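PDB 6OMZ: dihydropteroate synthase from Mycobacterium smegmatis, which probably catalyses the condensation of para-aminobenzoate with 6-hydroxymethyl-7,8-dihydropterin diphosphate to form 7,8-dihydropteroate, a magnesium-dependent step of folate biosynthesis. Local coordinates for residues V224-R228 with K229-G233; G66-R70 with P71-R75; F198-A202 with E203-A207. The protein carries 1 engineered substitution. One frame throughout, in Å; residues are numbered along the deposited sequence.

Contact 1 of 3, residues V224-R228 with K229-G233; sequences VGASR and KRFLG. With PMM (pterin-6-yl-methyl-monophosphate), chain D.
Lys229 reaches back over Gly225 and Ala226 to the pterin, in the loop that joins strand 223-224 to helix 230-235 of this TIM barrel. Ala226 to Lys229 form a type II beta turn, closed by the bond from Lys229 N to Ala226 O (3.0 Å), and Lys229 is the N-cap of the helix. Its side chain starts with CG anti to the carbonyl carbon (chi1 -66°), which places CG beside the backbone nitrogen, on the side of the turn. CB lies against Ala226 O and also lies in plane at the edge of the Phe231 ring. Lys229 CG stays on the same carbonyl oxygen, 3.2 Å from Ala226 O. CD moves on toward Gly225 O, and Lys229 CE comes within 3.7 Å of O4 of the bound pterin-6-yl-methyl-monophosphate. A last bend at chi4 brings the amino group to two neighbouring oxygens: Lys229 NZ donates to Gly225 O and, likewise, Lys229 NZ donates to the ligand O4, both bonds 2.6 Å long. Leu196 O is a third acceptor, so carbonyl oxygens grip the ammonium group while it holds the pterin keto oxygen. Lys229 was modelled in two conformers, and this account holds for one of them. Farther along, Phe231 turns its edge to Ala226 CB, and Leu232 CD2 lies over one ring face. Arg228 heads the other way, to salt bridges with Asp247 and Glu250. Leu232 CD1 reaches back to the turn, 3.6 Å from Ala226 O.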
loop_
_atom_site.group_PDB
_atom_site.type_symbol
_atom_site.label_atom_id
_atom_site.label_comp_id
_atom_site.label_asym_id
_atom_site.label_seq_id
_atom_site.Cartn_x
_atom_site.Cartn_y
_atom_site.Cartn_z
ATOM N N VAL A 224 4.899 -4.590 -0.263
ATOM C CA VAL A 224 4.957 -4.602 1.200
ATOM C C VAL A 224 4.596 -3.216 1.726
ATOM O O VAL A 224 5.175 -2.213 1.288
ATOM C CB VAL A 224 6.359 -5.010 1.698
ATOM C CG1 VAL A 224 6.471 -4.816 3.197
ATOM C CG2 VAL A 224 6.655 -6.448 1.311
ATOM N N GLY A 225 3.669 -3.162 2.685
ATOM C CA GLY A 225 3.375 -1.902 3.348
ATOM C C GLY A 225 3.565 -1.982 4.851
ATOM O O GLY A 225 2.674 -2.440 5.575
ATOM N N ALA A 226 4.732 -1.560 5.336
ATOM C CA ALA A 226 5.007 -1.563 6.770
ATOM C C ALA A 226 5.029 -0.168 7.381
ATOM O O ALA A 226 5.006 -0.042 8.611
ATOM C CB ALA A 226 6.351 -2.244 7.052
ATOM N N SER A 227 5.051 0.868 6.551
ATOM C CA SER A 227 5.388 2.231 6.959
ATOM C C SER A 227 4.571 2.706 8.149
ATOM O O SER A 227 3.345 2.813 8.070
ATOM C CB SER A 227 5.178 3.162 5.761
ATOM O OG SER A 227 5.479 4.510 6.099
ATOM N N ARG A 228 5.264 2.992 9.255
ATOM C CA ARG A 228 4.697 3.597 10.458
ATOM C C ARG A 228 3.646 2.729 11.141
ATOM O O ARG A 228 2.941 3.214 12.028
ATOM C CB ARG A 228 4.093 4.972 10.147
ATOM C CG ARG A 228 5.096 5.918 9.488
ATOM C CD ARG A 228 4.418 7.172 8.928
ATOM N NE ARG A 228 3.803 8.008 9.945
ATOM C CZ ARG A 228 4.403 9.046 10.525
ATOM N NH1 ARG A 228 5.654 9.358 10.207
ATOM N NH2 ARG A 228 3.756 9.769 11.430
ATOM N N LYS A 229 3.523 1.464 10.773
ATOM C CA LYS A 229 2.450 0.630 11.300
ATOM C C LYS A 229 2.661 0.322 12.785
ATOM O O LYS A 229 3.763 0.461 13.334
ATOM C CB LYS A 229 2.338 -0.661 10.491
ATOM C CG LYS A 229 1.901 -0.428 9.041
ATOM C CD LYS A 229 0.681 -1.251 8.686
ATOM C CE LYS A 229 0.128 -0.876 7.313
ATOM N NZ LYS A 229 0.185 -2.019 6.372
ATOM N N ARG A 230 1.578 -0.119 13.425
ATOM C CA ARG A 230 1.539 -0.278 14.874
ATOM C C ARG A 230 2.620 -1.223 15.387
ATOM O O ARG A 230 3.168 -1.002 16.476
ATOM C CB ARG A 230 0.148 -0.763 15.290
ATOM C CG ARG A 230 -0.090 -0.816 16.802
ATOM C CD ARG A 230 -1.588 -0.992 17.160
ATOM N NE ARG A 230 -2.131 -2.289 16.737
ATOM C CZ ARG A 230 -2.120 -3.394 17.482
ATOM N NH1 ARG A 230 -1.596 -3.379 18.704
ATOM N NH2 ARG A 230 -2.636 -4.522 17.001
ATOM N N PHE A 231 2.929 -2.293 14.640
ATOM C CA PHE A 231 3.950 -3.232 15.114
ATOM C C PHE A 231 5.332 -2.589 15.215
ATOM O O PHE A 231 6.156 -3.045 16.017
ATOM C CB PHE A 231 3.995 -4.505 14.239
ATOM C CG PHE A 231 4.741 -4.386 12.912
ATOM C CD1 PHE A 231 4.384 -3.439 11.956
ATOM C CD2 PHE A 231 5.736 -5.309 12.586
ATOM C CE1 PHE A 231 5.030 -3.373 10.736
ATOM C CE2 PHE A 231 6.394 -5.258 11.357
ATOM C CZ PHE A 231 6.035 -4.284 10.425
ATOM N N LEU A 232 5.599 -1.525 14.459
ATOM C CA LEU A 232 6.852 -0.805 14.655
ATOM C C LEU A 232 6.814 0.024 15.930
ATOM O O LEU A 232 7.833 0.158 16.617
ATOM C CB LEU A 232 7.153 0.074 13.441
ATOM C CG LEU A 232 7.287 -0.700 12.132
ATOM C CD1 LEU A 232 7.684 0.247 10.997
ATOM C CD2 LEU A 232 8.300 -1.827 12.285
ATOM N N GLY A 233 5.648 0.577 16.277
ATOM C CA GLY A 233 5.520 1.230 17.572
ATOM C C GLY A 233 5.779 0.261 18.710
ATOM O O GLY A 233 6.398 0.618 19.717
HETATM N N5 PMM D . -1.819 0.313 4.291
HETATM C C6 PMM D . -2.711 1.320 4.351
HETATM C C7 PMM D . -3.396 1.724 3.218
HETATM N N8 PMM D . -3.267 1.157 2.013
HETATM N N1 PMM D . -2.319 -0.466 0.744
HETATM C C2 PMM D . -1.510 -1.515 0.623
HETATM N N2 PMM D . -1.441 -2.164 -0.543
HETATM N N3 PMM D . -0.751 -1.995 1.652
HETATM C C4 PMM D . -0.732 -1.476 2.929
HETATM O O4 PMM D . -0.002 -1.951 3.793
HETATM C C4A PMM D . -1.632 -0.320 3.121
HETATM C C8A PMM D . -2.397 0.139 1.979
HETATM C C9 PMM D . -3.001 1.890 5.709
HETATM O O10 PMM D . -1.847 2.630 6.186
HETATM P PA PMM D . -1.553 4.225 6.018
HETATM O O1P PMM D . -0.218 4.437 6.632
HETATM O O2P PMM D . -1.556 4.580 4.530
HETATM O O3P PMM D . -2.661 4.996 6.724
#

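Contact 2 of 3, residues G66-R70 with P71-R75; sequences GESTR and PGATR. With PMM (pterin-6-yl-methyl-monophosphate), chain D.
Ser68 presses its hydroxyl against a methyl group: OG lies 3.4 Å from Ala73 CB, a polar tip on an apolar one across the mouth of a tight turn. Ala73 CB also meets Arg70 O at 3.4 Å. Ser68 OG is brought there by standing anti to its own backbone nitrogen (chi1 156°). The turn itself is a type II beta turn from Arg70 to Ala73, with Pro71 and Gly72 at its corners; Gly72 takes the positive phi suited to glycine in the second corner. Ala73 N closes it with a bond to Arg70 O of 3.2 Å, the donor tilted out of the carbonyl plane. The turn belongs to the loop between strand 61-65 and helix 78-93 of the TIM barrel, at the protein surface. Arg70 CB lies beside the Pro71 ring, 3.4 Å from Pro71 CD. With CG between the backbone nitrogen and the carbonyl carbon (chi1 64°) and the chain bent at chi3, the arginine leaves the turn and heads for the ligand. There its guanidinium meets the phosphate at the edge, in plane: Arg70 NH2 donates to O3P of pterin-6-yl-methyl-monophosphate at 2.8 Å, nearly straight at 162°. NH2 also bonds a citrate, probably from the crystallisation liquor.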
loop_
_atom_site.group_PDB
_atom_site.type_symbol
_atom_site.label_atom_id
_atom_site.label_comp_id
_atom_site.label_asym_id
_atom_site.label_seq_id
_atom_site.Cartn_x
_atom_site.Cartn_y
_atom_site.Cartn_z
ATOM N N GLY A 66 -8.297 8.736 -0.560
ATOM C CA GLY A 66 -9.195 9.734 -0.012
ATOM C C GLY A 66 -9.829 9.321 1.297
ATOM O O GLY A 66 -10.503 10.114 1.961
ATOM N N GLU A 67 -9.611 8.073 1.679
ATOM C CA GLU A 67 -10.275 7.486 2.823
ATOM C C GLU A 67 -9.238 6.908 3.775
ATOM O O GLU A 67 -8.064 6.737 3.434
ATOM C CB GLU A 67 -11.263 6.397 2.377
ATOM C CG GLU A 67 -12.566 6.412 3.122
ATOM C CD GLU A 67 -13.629 5.621 2.405
ATOM O OE1 GLU A 67 -13.359 4.456 2.046
ATOM O OE2 GLU A 67 -14.729 6.170 2.185
ATOM N N SER A 68 -9.699 6.623 4.987
ATOM C CA SER A 68 -8.954 5.864 5.976
ATOM C C SER A 68 -9.807 4.664 6.365
ATOM O O SER A 68 -11.032 4.707 6.262
ATOM C CB SER A 68 -8.632 6.751 7.196
ATOM O OG SER A 68 -8.407 5.992 8.365
ATOM N N THR A 69 -9.166 3.577 6.783
ATOM C CA THR A 69 -9.898 2.422 7.281
ATOM C C THR A 69 -9.685 2.178 8.764
ATOM O O THR A 69 -10.286 1.255 9.303
ATOM C CB THR A 69 -9.497 1.154 6.520
ATOM O OG1 THR A 69 -8.070 1.043 6.540
ATOM C CG2 THR A 69 -10.004 1.192 5.077
ATOM N N ARG A 70 -8.859 2.971 9.435
ATOM C CA ARG A 70 -8.538 2.670 10.822
ATOM C C ARG A 70 -9.720 2.975 11.743
ATOM O O ARG A 70 -10.604 3.765 11.398
ATOM C CB ARG A 70 -7.300 3.450 11.257
ATOM C CG ARG A 70 -7.434 4.946 11.258
ATOM C CD ARG A 70 -6.100 5.562 11.675
ATOM N NE ARG A 70 -5.010 4.842 11.024
ATOM C CZ ARG A 70 -4.438 5.231 9.887
ATOM N NH1 ARG A 70 -4.843 6.345 9.300
ATOM N NH2 ARG A 70 -3.476 4.500 9.326
ATOM N N PRO A 71 -9.777 2.321 12.911
ATOM C CA PRO A 71 -10.916 2.517 13.811
ATOM C C PRO A 71 -11.069 3.980 14.191
ATOM O O PRO A 71 -10.086 4.687 14.410
ATOM C CB PRO A 71 -10.556 1.661 15.030
ATOM C CG PRO A 71 -9.613 0.627 14.499
ATOM C CD PRO A 71 -8.848 1.288 13.408
ATOM N N GLY A 72 -12.318 4.428 14.251
ATOM C CA GLY A 72 -12.595 5.789 14.653
ATOM C C GLY A 72 -12.233 6.841 13.634
ATOM O O GLY A 72 -12.128 8.016 13.985
ATOM N N ALA A 73 -12.021 6.457 12.380
ATOM C CA ALA A 73 -11.835 7.451 11.337
ATOM C C ALA A 73 -13.162 8.144 11.037
ATOM O O ALA A 73 -14.242 7.645 11.366
ATOM C CB ALA A 73 -11.268 6.806 10.071
ATOM N N THR A 74 -13.070 9.328 10.435
ATOM C CA THR A 74 -14.256 9.972 9.887
ATOM C C THR A 74 -14.735 9.188 8.670
ATOM O O THR A 74 -13.945 8.866 7.783
ATOM C CB THR A 74 -13.943 11.416 9.500
ATOM O OG1 THR A 74 -13.526 12.141 10.664
ATOM C CG2 THR A 74 -15.168 12.086 8.894
ATOM N N ARG A 75 -16.023 8.865 8.625
ATOM C CA ARG A 75 -16.568 8.094 7.514
ATOM C C ARG A 75 -17.194 9.018 6.478
ATOM O O ARG A 75 -17.868 9.988 6.826
ATOM C CB ARG A 75 -17.589 7.059 8.001
ATOM C CG ARG A 75 -16.954 5.724 8.406
ATOM C CD ARG A 75 -17.992 4.753 8.965
ATOM N NE ARG A 75 -18.433 3.766 7.982
ATOM C CZ ARG A 75 -19.480 2.964 8.152
ATOM N NH1 ARG A 75 -19.812 2.089 7.210
ATOM N NH2 ARG A 75 -20.203 3.042 9.263
HETATM N N5 PMM D . -1.819 0.313 4.291
HETATM C C6 PMM D . -2.711 1.320 4.351
HETATM C C7 PMM D . -3.396 1.724 3.218
HETATM N N8 PMM D . -3.267 1.157 2.013
HETATM N N1 PMM D . -2.319 -0.466 0.744
HETATM C C2 PMM D . -1.510 -1.515 0.623
HETATM N N2 PMM D . -1.441 -2.164 -0.543
HETATM N N3 PMM D . -0.751 -1.995 1.652
HETATM C C4 PMM D . -0.732 -1.476 2.929
HETATM O O4 PMM D . -0.002 -1.951 3.793
HETATM C C4A PMM D . -1.632 -0.320 3.121
HETATM C C8A PMM D . -2.397 0.139 1.979
HETATM C C9 PMM D . -3.001 1.890 5.709
HETATM O O10 PMM D . -1.847 2.630 6.186
HETATM P PA PMM D . -1.553 4.225 6.018
HETATM O O1P PMM D . -0.218 4.437 6.632
HETATM O O2P PMM D . -1.556 4.580 4.530
HETATM O O3P PMM D . -2.661 4.996 6.724
#

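Contact 3 of 3, residues F198-A202 with E203-A207; sequences FAKTA and EHNWA. With PMM (pterin-6-yl-methyl-monophosphate), chain D.
Thr201 and His204 cross obliquely, with the threonine hydroxyl over one face of the imidazole, OG1 3.2 Å above the ring plane and displaced toward its rim. The two form a capping box at the start of helix 202-210, after the loop that follows strand 190-193 of the barrel. Thr201 OG1 accepts from His204 N at 3.0 Å; in return Thr201 N donates to His204 ND1 at 3.1 Å, a straight bond (172°) whose donor nevertheless lies well out of the ring plane. With OG1 between the backbone nitrogen and the carbonyl carbon (chi1 70°), the hydroxyl faces the first turn of the helix, while CG2 flanks the ring. The ring edge is turned to Lys200 CA, and Tyr162 meets the ring edge-to-face. Lys200 and Asn205 cross at about a right angle, CB of the lysine 3.7 Å from Asn205 OD1, which accepts from Gly197 N; Lys200 NZ turns away to Gly195 O and also donates to Phe198 O. Trp206 brings CD1 to 3.2 Å from Ala202 O. Upstream, Phe198 turns its edge to the pterin, CE1 3.6 Å from the ligand N5. Because ND1 acts as acceptor, His204 is probably neutral here, with its proton on NE2.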
loop_
_atom_site.group_PDB
_atom_site.type_symbol
_atom_site.label_atom_id
_atom_site.label_comp_id
_atom_site.label_asym_id
_atom_site.label_seq_id
_atom_site.Cartn_x
_atom_site.Cartn_y
_atom_site.Cartn_z
ATOM N N PHE A 198 -3.192 -5.494 9.302
ATOM C CA PHE A 198 -4.637 -5.532 9.076
ATOM C C PHE A 198 -5.187 -6.828 9.662
ATOM O O PHE A 198 -5.066 -7.895 9.057
ATOM C CB PHE A 198 -4.946 -5.420 7.591
ATOM C CG PHE A 198 -4.820 -4.025 7.037
ATOM C CD1 PHE A 198 -3.592 -3.538 6.619
ATOM C CD2 PHE A 198 -5.944 -3.214 6.906
ATOM C CE1 PHE A 198 -3.478 -2.270 6.088
ATOM C CE2 PHE A 198 -5.845 -1.935 6.366
ATOM C CZ PHE A 198 -4.603 -1.457 5.963
ATOM N N ALA A 199 -5.795 -6.731 10.850
ATOM C CA ALA A 199 -6.271 -7.898 11.607
ATOM C C ALA A 199 -5.142 -8.903 11.801
ATOM O O ALA A 199 -5.326 -10.112 11.689
ATOM C CB ALA A 199 -7.489 -8.557 10.945
ATOM N N LYS A 200 -3.957 -8.383 12.104
ATOM C CA LYS A 200 -2.764 -9.187 12.318
ATOM C C LYS A 200 -1.994 -8.597 13.492
ATOM O O LYS A 200 -1.965 -7.375 13.661
ATOM C CB LYS A 200 -1.877 -9.212 11.056
ATOM C CG LYS A 200 -2.540 -9.895 9.831
ATOM C CD LYS A 200 -1.589 -9.857 8.611
ATOM C CE LYS A 200 -2.261 -10.415 7.340
ATOM N NZ LYS A 200 -3.246 -9.390 6.807
ATOM N N THR A 201 -1.383 -9.461 14.305
ATOM C CA THR A 201 -0.531 -9.001 15.399
ATOM C C THR A 201 0.872 -8.673 14.898
ATOM O O THR A 201 1.255 -8.987 13.767
ATOM C CB THR A 201 -0.403 -10.065 16.492
ATOM O OG1 THR A 201 0.383 -11.149 15.970
ATOM C CG2 THR A 201 -1.773 -10.573 16.941
ATOM N N ALA A 202 1.665 -8.062 15.783
ATOM C CA ALA A 202 3.069 -7.824 15.465
ATOM C C ALA A 202 3.784 -9.124 15.116
ATOM O O ALA A 202 4.560 -9.177 14.156
ATOM C CB ALA A 202 3.762 -7.141 16.643
ATOM N N GLU A 203 3.548 -10.183 15.898
ATOM C CA GLU A 203 4.225 -11.452 15.634
ATOM C C GLU A 203 3.787 -12.057 14.303
ATOM O O GLU A 203 4.602 -12.668 13.593
ATOM C CB GLU A 203 3.972 -12.425 16.784
ATOM C CG GLU A 203 4.715 -12.062 18.060
ATOM C CD GLU A 203 3.910 -11.126 18.963
ATOM O OE1 GLU A 203 2.867 -10.588 18.517
ATOM O OE2 GLU A 203 4.314 -10.953 20.132
ATOM N N HIS A 204 2.508 -11.905 13.944
ATOM C CA HIS A 204 2.070 -12.299 12.607
ATOM C C HIS A 204 2.870 -11.566 11.534
ATOM O O HIS A 204 3.326 -12.169 10.556
ATOM C CB HIS A 204 0.579 -12.015 12.429
ATOM C CG HIS A 204 -0.314 -12.890 13.251
ATOM N ND1 HIS A 204 -1.571 -12.487 13.648
ATOM C CD2 HIS A 204 -0.146 -14.142 13.741
ATOM C CE1 HIS A 204 -2.140 -13.451 14.351
ATOM N NE2 HIS A 204 -1.295 -14.465 14.426
ATOM N N ASN A 205 3.036 -10.252 11.699
ATOM C CA ASN A 205 3.752 -9.446 10.711
ATOM C C ASN A 205 5.178 -9.949 10.498
ATOM O O ASN A 205 5.646 -10.063 9.354
ATOM C CB ASN A 205 3.767 -7.979 11.152
ATOM C CG ASN A 205 2.422 -7.300 10.971
ATOM O OD1 ASN A 205 1.484 -7.873 10.404
ATOM N ND2 ASN A 205 2.326 -6.062 11.430
ATOM N N TRP A 206 5.888 -10.240 11.586
ATOM C CA TRP A 206 7.286 -10.637 11.449
ATOM C C TRP A 206 7.398 -12.018 10.812
ATOM O O TRP A 206 8.326 -12.272 10.042
ATOM C CB TRP A 206 7.991 -10.598 12.807
ATOM C CG TRP A 206 8.172 -9.188 13.344
ATOM C CD1 TRP A 206 7.670 -8.685 14.513
ATOM C CD2 TRP A 206 8.892 -8.109 12.718
ATOM N NE1 TRP A 206 8.029 -7.361 14.649
ATOM C CE2 TRP A 206 8.777 -6.984 13.562
ATOM C CE3 TRP A 206 9.633 -7.991 11.530
ATOM C CZ2 TRP A 206 9.376 -5.746 13.260
ATOM C CZ3 TRP A 206 10.225 -6.760 11.229
ATOM C CH2 TRP A 206 10.080 -5.652 12.090
ATOM N N ALA A 207 6.456 -12.922 11.106
ATOM C CA ALA A 207 6.454 -14.203 10.401
ATOM C C ALA A 207 6.202 -14.004 8.910
ATOM O O ALA A 207 6.849 -14.646 8.077
ATOM C CB ALA A 207 5.417 -15.163 11.003
HETATM N N5 PMM D . -1.819 0.313 4.291
HETATM C C6 PMM D . -2.711 1.320 4.351
HETATM C C7 PMM D . -3.396 1.724 3.218
HETATM N N8 PMM D . -3.267 1.157 2.013
HETATM N N1 PMM D . -2.319 -0.466 0.744
HETATM C C2 PMM D . -1.510 -1.515 0.623
HETATM N N2 PMM D . -1.441 -2.164 -0.543
HETATM N N3 PMM D . -0.751 -1.995 1.652
HETATM C C4 PMM D . -0.732 -1.476 2.929
HETATM O O4 PMM D . -0.002 -1.951 3.793
HETATM C C4A PMM D . -1.632 -0.320 3.121
HETATM C C8A PMM D . -2.397 0.139 1.979
HETATM C C9 PMM D . -3.001 1.890 5.709
HETATM O O10 PMM D . -1.847 2.630 6.186
HETATM P PA PMM D . -1.553 4.225 6.018
HETATM O O1P PMM D . -0.218 4.437 6.632
HETATM O O2P PMM D . -1.556 4.580 4.530
HETATM O O3P PMM D . -2.661 4.996 6.724
#

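Overall arrangement
From the N terminus, contact 2 comes first, a turn in the loop from strand 61-65 to helix 78-93. Contact 3 follows between strand 190-193 and helix 202-210, then contact 1 between strand 223-224 and helix 230-235. Contact 2 closes within its loop, while contacts 3 and 1 each join a loop to the start of the helix after it; the three run in series, and none nests in or crosses another. All converge on the same ligand. Contacts 1 and 3 touch, with centres about 10 Å apart, where Phe231 packs on Ala202, Asn205 and Trp206, joining helices 202-210 and 230-235. Contact 2 stands farther off, its centre about 21 Å from that of contact 3, yet Thr69 still touches Phe198 beside the pocket.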